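Local atomic coordinates of aminotransferase, class I (Staphylococcus aureus, PDB entry 2O1B), a protein that probably catalyses the pyridoxal-5'-phosphate-dependent transfer of an amino group between an amino acid and a 2-oxo acid, as aspartate aminotransferases do. Residues I179-N192 with K209-Y223. Residues are numbered along the deposited sequence; the frame is centred on the assembly and turned at random.
Sequences IDKTKLIYLTYPNN and KFKGTDTKIVHDFAY. With PLP (pyridoxal-5'-phosphate), chain B.
Ile-179 sets its CG2 against the edge of the Phe-210 ring, 3.7 Å from CE1. At Thr-182 the backbone O accepts a 2.7 Å hydrogen bond from Thr-215 OG1. Lys-183 O takes two bonds, from Lys-216 N and NZ, on opposite faces of its carbonyl plane. The Lys-216 chain bends at chi2 (109°) to bring NZ back. Lys-183 NZ makes a long salt bridge to Asp-214 OD2 (3.9 Å).

Strand 182-187 runs parallel to strand 216-220 in a beta-alpha-beta unit whose connection includes helix 200-210. Ile-185 and Leu-187 carry further backbone bonds, to Lys-216, Val-218 and Asp-220. Leu-184 CD1 packs on Val-218 CG2 at 3.5 Å. On the same sheet face, Val-218 CB lies over the Tyr-186 ring, toward its rim. On the other, Ile-185 CD1 sits over the Phe-210 ring in a CH-pi contact. Leu-187 O also accepts weakly from His-219 ND1.

Pro-190 follows a cis peptide bond and packs on Tyr-223. A water joins Pro-190 O, Asp-220 O and Tyr-223 N. Asn-192 ND2 donates to PLP O3 (3.0 Å), and its OD1 accepts from Arg-379 NH1, which helps orient the amide. Asp-220 OD1 lies 2.5 Å from PLP N1 and is hydrogen-bonded to Tyr-146 OH. Asp-220 and, from a loop, Asn-192 thus meet the cofactor on either side of ring carbon C2. The aspartate probably stabilises a protonated ring nitrogen, as in related aminotransferases.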
ATOM      1  N   ILE A 179      14.364  -3.404 -28.397  1.00 35.58           N
ATOM      2  CA  ILE A 179      13.286  -4.404 -28.389  1.00 35.69           C
ATOM      3  C   ILE A 179      13.782  -5.729 -27.818  1.00 35.47           C
ATOM      4  O   ILE A 179      13.115  -6.343 -26.989  1.00 35.73           O
ATOM      5  CB  ILE A 179      12.729  -4.669 -29.813  1.00 35.83           C
ATOM      6  CG1 ILE A 179      12.191  -3.386 -30.444  1.00 35.38           C
ATOM      7  CG2 ILE A 179      11.642  -5.745 -29.784  1.00 36.08           C
ATOM      8  CD1 ILE A 179      12.091  -3.448 -31.978  1.00 35.86           C
ATOM      9  N   ASP A 180      14.958  -6.155 -28.272  1.00 35.37           N
ATOM     10  CA  ASP A 180      15.582  -7.394 -27.818  1.00 34.88           C
ATOM     11  C   ASP A 180      15.861  -7.402 -26.316  1.00 34.24           C
ATOM     12  O   ASP A 180      15.760  -8.446 -25.663  1.00 34.64           O
ATOM     13  CB  ASP A 180      16.874  -7.651 -28.600  1.00 35.39           C
ATOM     14  CG  ASP A 180      16.624  -8.257 -29.980  1.00 36.03           C
ATOM     15  OD1 ASP A 180      15.485  -8.175 -30.500  1.00 36.72           O
ATOM     16  OD2 ASP A 180      17.580  -8.821 -30.552  1.00 37.53           O
ATOM     17  N   LYS A 181      16.198  -6.240 -25.764  1.00 32.85           N
ATOM     18  CA  LYS A 181      16.546  -6.153 -24.347  1.00 31.21           C
ATOM     19  C   LYS A 181      15.347  -5.837 -23.457  1.00 29.96           C
ATOM     20  O   LYS A 181      15.463  -5.886 -22.226  1.00 29.37           O
ATOM     21  CB  LYS A 181      17.646  -5.109 -24.120  1.00 31.40           C
ATOM     22  CG  LYS A 181      19.013  -5.493 -24.643  1.00 32.08           C
ATOM     23  CD  LYS A 181      20.003  -4.384 -24.360  1.00 32.84           C
ATOM     24  CE  LYS A 181      21.281  -4.556 -25.175  1.00 34.13           C
ATOM     25  NZ  LYS A 181      22.154  -3.357 -25.041  1.00 34.05           N
ATOM     26  N   THR A 182      14.205  -5.518 -24.067  1.00 28.28           N
ATOM     27  CA  THR A 182      13.032  -5.099 -23.296  1.00 26.89           C
ATOM     28  C   THR A 182      12.287  -6.269 -22.660  1.00 26.15           C
ATOM     29  O   THR A 182      11.915  -7.237 -23.324  1.00 26.26           O
ATOM     30  CB  THR A 182      12.069  -4.212 -24.126  1.00 26.88           C
ATOM     31  OG1 THR A 182      12.758  -3.022 -24.514  1.00 26.89           O
ATOM     32  CG2 THR A 182      10.850  -3.803 -23.299  1.00 26.34           C
ATOM     33  N   LYS A 183      12.056  -6.155 -21.361  1.00 25.17           N
ATOM     34  CA  LYS A 183      11.383  -7.202 -20.621  1.00 24.26           C
ATOM     35  C   LYS A 183       9.975  -6.792 -20.201  1.00 23.51           C
ATOM     36  O   LYS A 183       9.155  -7.643 -19.875  1.00 22.88           O
ATOM     37  CB  LYS A 183      12.239  -7.615 -19.429  1.00 24.59           C
ATOM     38  CG  LYS A 183      13.688  -7.947 -19.839  1.00 25.10           C
ATOM     39  CD  LYS A 183      13.762  -9.161 -20.756  1.00 25.80           C
ATOM     40  CE  LYS A 183      15.200  -9.487 -21.171  1.00 27.78           C
ATOM     41  NZ  LYS A 183      15.968 -10.156 -20.086  1.00 30.54           N
ATOM     42  N   LEU A 184       9.703  -5.490 -20.230  1.00 22.66           N
ATOM     43  CA  LEU A 184       8.398  -4.968 -19.863  1.00 22.57           C
ATOM     44  C   LEU A 184       8.048  -3.722 -20.675  1.00 22.61           C
ATOM     45  O   LEU A 184       8.922  -2.897 -20.985  1.00 22.24           O
ATOM     46  CB  LEU A 184       8.352  -4.660 -18.360  1.00 22.13           C
ATOM     47  CG  LEU A 184       7.015  -4.289 -17.709  1.00 22.72           C
ATOM     48  CD1 LEU A 184       6.020  -5.453 -17.728  1.00 22.04           C
ATOM     49  CD2 LEU A 184       7.266  -3.848 -16.290  1.00 22.25           C
ATOM     50  N   ILE A 185       6.764  -3.609 -21.011  1.00 22.28           N
ATOM     51  CA  ILE A 185       6.213  -2.476 -21.746  1.00 22.63           C
ATOM     52  C   ILE A 185       4.914  -2.002 -21.102  1.00 22.51           C
ATOM     53  O   ILE A 185       3.993  -2.786 -20.896  1.00 22.50           O
ATOM     54  CB  ILE A 185       5.921  -2.850 -23.215  1.00 22.75           C
ATOM     55  CG1 ILE A 185       7.201  -3.337 -23.901  1.00 22.56           C
ATOM     56  CG2 ILE A 185       5.324  -1.658 -23.975  1.00 23.52           C
ATOM     57  CD1 ILE A 185       6.998  -3.749 -25.329  1.00 23.89           C
ATOM     58  N   TYR A 186       4.841  -0.714 -20.788  1.00 22.55           N
ATOM     59  CA  TYR A 186       3.572  -0.133 -20.363  1.00 22.70           C
ATOM     60  C   TYR A 186       2.826   0.423 -21.555  1.00 22.36           C
ATOM     61  O   TYR A 186       3.419   1.068 -22.433  1.00 22.50           O
ATOM     62  CB  TYR A 186       3.781   0.976 -19.340  1.00 22.23           C
ATOM     63  CG  TYR A 186       4.121   0.478 -17.973  1.00 23.79           C
ATOM     64  CD1 TYR A 186       5.366  -0.067 -17.702  1.00 22.94           C
ATOM     65  CD2 TYR A 186       3.194   0.553 -16.935  1.00 22.84           C
ATOM     66  CE1 TYR A 186       5.687  -0.528 -16.433  1.00 24.46           C
ATOM     67  CE2 TYR A 186       3.514   0.104 -15.661  1.00 22.99           C
ATOM     68  CZ  TYR A 186       4.758  -0.436 -15.419  1.00 23.72           C
ATOM     69  OH  TYR A 186       5.080  -0.883 -14.148  1.00 23.38           O
ATOM     70  N   LEU A 187       1.523   0.165 -21.580  1.00 22.02           N
ATOM     71  CA  LEU A 187       0.646   0.762 -22.566  1.00 21.83           C
ATOM     72  C   LEU A 187      -0.521   1.353 -21.800  1.00 21.76           C
ATOM     73  O   LEU A 187      -0.860   0.867 -20.728  1.00 21.31           O
ATOM     74  CB  LEU A 187       0.170  -0.281 -23.587  1.00 22.11           C
ATOM     75  CG  LEU A 187       1.256  -0.839 -24.534  1.00 22.94           C
ATOM     76  CD1 LEU A 187       0.706  -1.905 -25.454  1.00 22.46           C
ATOM     77  CD2 LEU A 187       1.931   0.280 -25.350  1.00 23.91           C
ATOM     78  N   THR A 188      -1.113   2.407 -22.348  1.00 21.62           N
ATOM     79  CA  THR A 188      -2.179   3.147 -21.680  1.00 22.44           C
ATOM     80  C   THR A 188      -3.141   3.682 -22.730  1.00 22.56           C
ATOM     81  O   THR A 188      -2.823   4.650 -23.421  1.00 22.54           O
ATOM     82  CB  THR A 188      -1.603   4.363 -20.898  1.00 22.44           C
ATOM     83  OG1 THR A 188      -0.349   4.016 -20.289  1.00 22.62           O
ATOM     84  CG2 THR A 188      -2.582   4.849 -19.843  1.00 22.19           C
ATOM     85  N   TYR A 189      -4.297   3.031 -22.856  1.00 22.64           N
ATOM     86  CA  TYR A 189      -5.378   3.449 -23.740  1.00 22.81           C
ATOM     87  C   TYR A 189      -6.730   3.271 -23.042  1.00 23.19           C
ATOM     88  O   TYR A 189      -7.106   2.157 -22.683  1.00 23.81           O
ATOM     89  CB  TYR A 189      -5.336   2.710 -25.090  1.00 22.66           C
ATOM     90  CG  TYR A 189      -4.050   3.005 -25.824  1.00 22.59           C
ATOM     91  CD1 TYR A 189      -2.967   2.135 -25.748  1.00 22.62           C
ATOM     92  CD2 TYR A 189      -3.892   4.203 -26.528  1.00 22.74           C
ATOM     93  CE1 TYR A 189      -1.759   2.428 -26.395  1.00 22.53           C
ATOM     94  CE2 TYR A 189      -2.701   4.514 -27.155  1.00 21.99           C
ATOM     95  CZ  TYR A 189      -1.642   3.623 -27.093  1.00 22.35           C
ATOM     96  OH  TYR A 189      -0.472   3.938 -27.726  1.00 23.35           O
ATOM     97  N   PRO A 190      -7.459   4.372 -22.844  1.00 23.21           N
ATOM     98  CA  PRO A 190      -7.108   5.743 -23.226  1.00 23.61           C
ATOM     99  C   PRO A 190      -5.830   6.280 -22.580  1.00 23.89           C
ATOM    100  O   PRO A 190      -5.607   6.071 -21.376  1.00 23.45           O
ATOM    101  CB  PRO A 190      -8.321   6.553 -22.755  1.00 23.17           C
ATOM    102  CG  PRO A 190      -9.425   5.577 -22.696  1.00 23.75           C
ATOM    103  CD  PRO A 190      -8.792   4.312 -22.213  1.00 23.14           C
ATOM    104  N   ASN A 191      -4.998   6.961 -23.379  1.00 23.81           N
ATOM    105  CA  ASN A 191      -3.721   7.497 -22.887  1.00 23.86           C
ATOM    106  C   ASN A 191      -3.880   8.746 -22.017  1.00 23.94           C
ATOM    107  O   ASN A 191      -4.649   9.652 -22.333  1.00 23.70           O
ATOM    108  CB  ASN A 191      -2.750   7.801 -24.039  1.00 23.18           C
ATOM    109  CG  ASN A 191      -1.307   8.037 -23.559  1.00 24.70           C
ATOM    110  OD1 ASN A 191      -0.529   8.726 -24.223  1.00 26.87           O
ATOM    111  ND2 ASN A 191      -0.943   7.444 -22.423  1.00 21.51           N
ATOM    112  N   ASN A 192      -3.149   8.765 -20.913  1.00 23.79           N
ATOM    113  CA  ASN A 192      -2.988   9.959 -20.115  1.00 23.84           C
ATOM    114  C   ASN A 192      -1.553  10.409 -20.381  1.00 23.29           C
ATOM    115  O   ASN A 192      -0.619   9.743 -19.930  1.00 23.89           O
ATOM    116  CB  ASN A 192      -3.220   9.621 -18.641  1.00 23.50           C
ATOM    117  CG  ASN A 192      -3.219  10.857 -17.729  1.00 24.51           C
ATOM    118  OD1 ASN A 192      -2.813  11.949 -18.124  1.00 23.54           O
ATOM    119  ND2 ASN A 192      -3.680  10.671 -16.486  1.00 24.88           N
ATOM    120  N   LYS A 209       3.738  -9.047 -31.873  1.00 26.05           N
ATOM    121  CA  LYS A 209       5.131  -8.606 -31.837  1.00 26.07           C
ATOM    122  C   LYS A 209       5.921  -9.258 -30.690  1.00 26.28           C
ATOM    123  O   LYS A 209       7.103  -9.573 -30.861  1.00 25.64           O
ATOM    124  CB  LYS A 209       5.208  -7.077 -31.765  1.00 26.05           C
ATOM    125  CG  LYS A 209       6.627  -6.482 -31.800  1.00 26.67           C
ATOM    126  CD  LYS A 209       7.207  -6.430 -33.209  1.00 28.91           C
ATOM    127  CE  LYS A 209       8.596  -5.830 -33.198  1.00 29.95           C
ATOM    128  NZ  LYS A 209       9.652  -6.865 -33.272  1.00 33.43           N
ATOM    129  N   PHE A 210       5.266  -9.472 -29.540  1.00 26.15           N
ATOM    130  CA  PHE A 210       5.971  -9.939 -28.334  1.00 27.01           C
ATOM    131  C   PHE A 210       5.609 -11.336 -27.813  1.00 28.02           C
ATOM    132  O   PHE A 210       6.169 -11.784 -26.806  1.00 28.63           O
ATOM    133  CB  PHE A 210       5.891  -8.890 -27.199  1.00 26.28           C
ATOM    134  CG  PHE A 210       6.444  -7.551 -27.590  1.00 25.36           C
ATOM    135  CD1 PHE A 210       7.810  -7.374 -27.757  1.00 24.05           C
ATOM    136  CD2 PHE A 210       5.595  -6.479 -27.843  1.00 25.33           C
ATOM    137  CE1 PHE A 210       8.327  -6.153 -28.142  1.00 23.86           C
ATOM    138  CE2 PHE A 210       6.106  -5.253 -28.238  1.00 24.33           C
ATOM    139  CZ  PHE A 210       7.469  -5.087 -28.382  1.00 24.60           C
ATOM    140  N   LYS A 211       4.687 -12.027 -28.477  1.00 29.03           N
ATOM    141  CA  LYS A 211       4.369 -13.400 -28.075  1.00 30.19           C
ATOM    142  C   LYS A 211       5.578 -14.285 -28.395  1.00 30.16           C
ATOM    143  O   LYS A 211       6.180 -14.162 -29.463  1.00 30.13           O
ATOM    144  CB  LYS A 211       3.077 -13.909 -28.740  1.00 30.25           C
ATOM    145  CG  LYS A 211       2.814 -15.416 -28.585  1.00 31.47           C
ATOM    146  CD  LYS A 211       1.387 -15.839 -28.996  1.00 31.38           C
ATOM    147  CE  LYS A 211       1.023 -15.428 -30.422  1.00 32.11           C
ATOM    148  NZ  LYS A 211       1.884 -16.050 -31.469  1.00 33.26           N
ATOM    149  N   GLY A 212       5.951 -15.139 -27.443  1.00 30.29           N
ATOM    150  CA  GLY A 212       7.125 -15.996 -27.606  1.00 30.86           C
ATOM    151  C   GLY A 212       8.456 -15.295 -27.379  1.00 30.98           C
ATOM    152  O   GLY A 212       9.515 -15.860 -27.657  1.00 31.19           O
ATOM    153  N   THR A 213       8.407 -14.052 -26.899  1.00 30.83           N
ATOM    154  CA  THR A 213       9.612 -13.364 -26.433  1.00 30.53           C
ATOM    155  C   THR A 213       9.490 -13.330 -24.915  1.00 30.32           C
ATOM    156  O   THR A 213       8.473 -13.759 -24.382  1.00 30.63           O
ATOM    157  CB  THR A 213       9.729 -11.926 -27.001  1.00 30.44           C
ATOM    158  OG1 THR A 213       8.611 -11.137 -26.576  1.00 29.73           O
ATOM    159  CG2 THR A 213       9.792 -11.941 -28.528  1.00 30.46           C
ATOM    160  N   ASP A 214      10.506 -12.845 -24.210  1.00 30.18           N
ATOM    161  CA  ASP A 214      10.336 -12.654 -22.765  1.00 30.53           C
ATOM    162  C   ASP A 214       9.827 -11.257 -22.391  1.00 29.44           C
ATOM    163  O   ASP A 214       9.903 -10.863 -21.230  1.00 29.87           O
ATOM    164  CB  ASP A 214      11.565 -13.085 -21.937  1.00 31.13           C
ATOM    165  CG  ASP A 214      12.900 -12.674 -22.563  1.00 34.24           C
ATOM    166  OD1 ASP A 214      12.926 -12.116 -23.687  1.00 37.01           O
ATOM    167  OD2 ASP A 214      13.943 -12.936 -21.914  1.00 37.95           O
ATOM    168  N   THR A 215       9.282 -10.531 -23.369  1.00 28.12           N
ATOM    169  CA  THR A 215       8.714  -9.207 -23.115  1.00 26.85           C
ATOM    170  C   THR A 215       7.244  -9.330 -22.709  1.00 26.44           C
ATOM    171  O   THR A 215       6.435  -9.918 -23.430  1.00 25.92           O
ATOM    172  CB  THR A 215       8.813  -8.269 -24.343  1.00 26.78           C
ATOM    173  OG1 THR A 215      10.102  -8.377 -24.959  1.00 26.91           O
ATOM    174  CG2 THR A 215       8.574  -6.815 -23.940  1.00 26.47           C
ATOM    175  N   LYS A 216       6.899  -8.759 -21.562  1.00 26.05           N
ATOM    176  CA  LYS A 216       5.509  -8.739 -21.120  1.00 25.91           C
ATOM    177  C   LYS A 216       4.926  -7.330 -21.202  1.00 25.27           C
ATOM    178  O   LYS A 216       5.661  -6.344 -21.210  1.00 24.97           O
ATOM    179  CB  LYS A 216       5.368  -9.273 -19.693  1.00 26.19           C
ATOM    180  CG  LYS A 216       6.225 -10.491 -19.360  1.00 28.69           C
ATOM    181  CD  LYS A 216       7.332 -10.091 -18.408  1.00 31.53           C
ATOM    182  CE  LYS A 216       8.560 -10.978 -18.549  1.00 33.01           C
ATOM    183  NZ  LYS A 216       9.762 -10.160 -18.300  1.00 33.90           N
ATOM    184  N   ILE A 217       3.600  -7.245 -21.225  1.00 24.83           N
ATOM    185  CA  ILE A 217       2.919  -5.970 -21.347  1.00 24.44           C
ATOM    186  C   ILE A 217       2.054  -5.731 -20.119  1.00 25.00           C
ATOM    187  O   ILE A 217       1.392  -6.654 -19.617  1.00 24.33           O
ATOM    188  CB  ILE A 217       2.033  -5.927 -22.627  1.00 24.64           C
ATOM    189  CG1 ILE A 217       2.895  -6.044 -23.890  1.00 24.20           C
ATOM    190  CG2 ILE A 217       1.158  -4.666 -22.664  1.00 23.80           C
ATOM    191  CD1 ILE A 217       2.113  -6.338 -25.149  1.00 24.11           C
ATOM    192  N   VAL A 218       2.073  -4.491 -19.638  1.00 25.12           N
ATOM    193  CA  VAL A 218       1.135  -4.045 -18.623  1.00 25.44           C
ATOM    194  C   VAL A 218       0.287  -2.990 -19.282  1.00 25.78           C
ATOM    195  O   VAL A 218       0.803  -1.960 -19.695  1.00 26.62           O
ATOM    196  CB  VAL A 218       1.833  -3.393 -17.411  1.00 25.52           C
ATOM    197  CG1 VAL A 218       0.788  -2.906 -16.391  1.00 25.80           C
ATOM    198  CG2 VAL A 218       2.780  -4.368 -16.768  1.00 26.88           C
ATOM    199  N   HIS A 219      -1.010  -3.244 -19.387  1.00 25.22           N
ATOM    200  CA  HIS A 219      -1.908  -2.241 -19.935  1.00 25.16           C
ATOM    201  C   HIS A 219      -2.667  -1.543 -18.813  1.00 24.64           C
ATOM    202  O   HIS A 219      -3.362  -2.195 -18.042  1.00 24.28           O
ATOM    203  CB  HIS A 219      -2.873  -2.840 -20.975  1.00 25.18           C
ATOM    204  CG  HIS A 219      -3.852  -1.843 -21.519  1.00 25.58           C
ATOM    205  ND1 HIS A 219      -3.456  -0.651 -22.089  1.00 26.05           N
ATOM    206  CD2 HIS A 219      -5.205  -1.844 -21.550  1.00 25.51           C
ATOM    207  CE1 HIS A 219      -4.526   0.038 -22.445  1.00 25.83           C
ATOM    208  NE2 HIS A 219      -5.599  -0.662 -22.130  1.00 25.62           N
ATOM    209  N   ASP A 220      -2.504  -0.219 -18.736  1.00 24.53           N
ATOM    210  CA  ASP A 220      -3.110   0.636 -17.706  1.00 23.98           C
ATOM    211  C   ASP A 220      -4.457   1.155 -18.206  1.00 23.90           C
ATOM    212  O   ASP A 220      -4.529   2.077 -19.022  1.00 24.01           O
ATOM    213  CB  ASP A 220      -2.153   1.795 -17.403  1.00 24.39           C
ATOM    214  CG  ASP A 220      -2.614   2.702 -16.268  1.00 24.48           C
ATOM    215  OD1 ASP A 220      -1.793   3.586 -15.872  1.00 24.40           O
ATOM    216  OD2 ASP A 220      -3.761   2.554 -15.770  1.00 25.42           O
ATOM    217  N   PHE A 221      -5.525   0.557 -17.696  1.00 24.03           N
ATOM    218  CA  PHE A 221      -6.887   0.743 -18.207  1.00 23.59           C
ATOM    219  C   PHE A 221      -7.715   1.659 -17.299  1.00 23.74           C
ATOM    220  O   PHE A 221      -8.945   1.530 -17.217  1.00 23.00           O
ATOM    221  CB  PHE A 221      -7.544  -0.637 -18.286  1.00 23.47           C
ATOM    222  CG  PHE A 221      -8.572  -0.795 -19.384  1.00 23.84           C
ATOM    223  CD1 PHE A 221      -8.595   0.041 -20.489  1.00 25.38           C
ATOM    224  CD2 PHE A 221      -9.512  -1.820 -19.301  1.00 24.62           C
ATOM    225  CE1 PHE A 221      -9.545  -0.134 -21.496  1.00 23.90           C
ATOM    226  CE2 PHE A 221     -10.468  -2.004 -20.298  1.00 26.22           C
ATOM    227  CZ  PHE A 221     -10.479  -1.154 -21.401  1.00 24.97           C
ATOM    228  N   ALA A 222      -7.032   2.587 -16.629  1.00 24.30           N
ATOM    229  CA  ALA A 222      -7.666   3.561 -15.717  1.00 24.14           C
ATOM    230  C   ALA A 222      -8.866   4.288 -16.311  1.00 24.76           C
ATOM    231  O   ALA A 222      -9.831   4.603 -15.588  1.00 25.00           O
ATOM    232  CB  ALA A 222      -6.640   4.568 -15.243  1.00 24.58           C
ATOM    233  N   TYR A 223      -8.808   4.561 -17.620  1.00 25.00           N
ATOM    234  CA  TYR A 223      -9.887   5.276 -18.310  1.00 24.99           C
ATOM    235  C   TYR A 223     -10.738   4.393 -19.203  1.00 24.31           C
ATOM    236  O   TYR A 223     -11.379   4.879 -20.130  1.00 24.57           O
ATOM    237  CB  TYR A 223      -9.341   6.491 -19.066  1.00 25.42           C
ATOM    238  CG  TYR A 223      -8.910   7.583 -18.116  1.00 26.17           C
ATOM    239  CD1 TYR A 223      -7.561   7.863 -17.915  1.00 25.90           C
ATOM    240  CD2 TYR A 223      -9.858   8.300 -17.379  1.00 26.61           C
ATOM    241  CE1 TYR A 223      -7.167   8.855 -17.023  1.00 27.12           C
ATOM    242  CE2 TYR A 223      -9.474   9.292 -16.491  1.00 26.89           C
ATOM    243  CZ  TYR A 223      -8.133   9.562 -16.317  1.00 26.08           C
ATOM    244  OH  TYR A 223      -7.755  10.548 -15.431  1.00 27.90           O
TER
HETATM  245  N1  PLP B 400      -2.991   5.314 -14.459  1.00 16.80           N
HETATM  246  C2  PLP B 400      -3.561   6.378 -15.132  1.00 18.21           C
HETATM  247  C2A PLP B 400      -3.364   6.500 -16.618  1.00 17.70           C
HETATM  248  C3  PLP B 400      -4.335   7.290 -14.412  1.00 17.69           C
HETATM  249  O3  PLP B 400      -4.922   8.356 -15.031  1.00 20.28           O
HETATM  250  C4  PLP B 400      -4.515   7.126 -13.031  1.00 18.49           C
HETATM  251  C4A PLP B 400      -5.735   7.744 -12.416  1.00 17.73           C
HETATM  252  C5  PLP B 400      -3.917   6.054 -12.363  1.00 18.05           C
HETATM  253  C6  PLP B 400      -3.148   5.147 -13.091  1.00 18.26           C
HETATM  254  C5A PLP B 400      -4.072   5.867 -10.859  1.00 19.43           C
HETATM  255  O4P PLP B 400      -5.357   5.399 -10.496  1.00 21.63           O
HETATM  256  P   PLP B 400      -5.679   4.966  -8.973  1.00 20.36           P
HETATM  257  O1P PLP B 400      -6.573   6.018  -8.335  1.00 18.00           O
HETATM  258  O2P PLP B 400      -4.364   4.862  -8.249  1.00 18.93           O
HETATM  259  O3P PLP B 400      -6.396   3.647  -9.028  1.00 19.72           O
HETATM  260  O   HOH W   1      13.684  -9.517 -24.071  1.00 44.78           O
HETATM  261  O   HOH W   2      -6.582   4.089 -19.497  1.00 13.59           O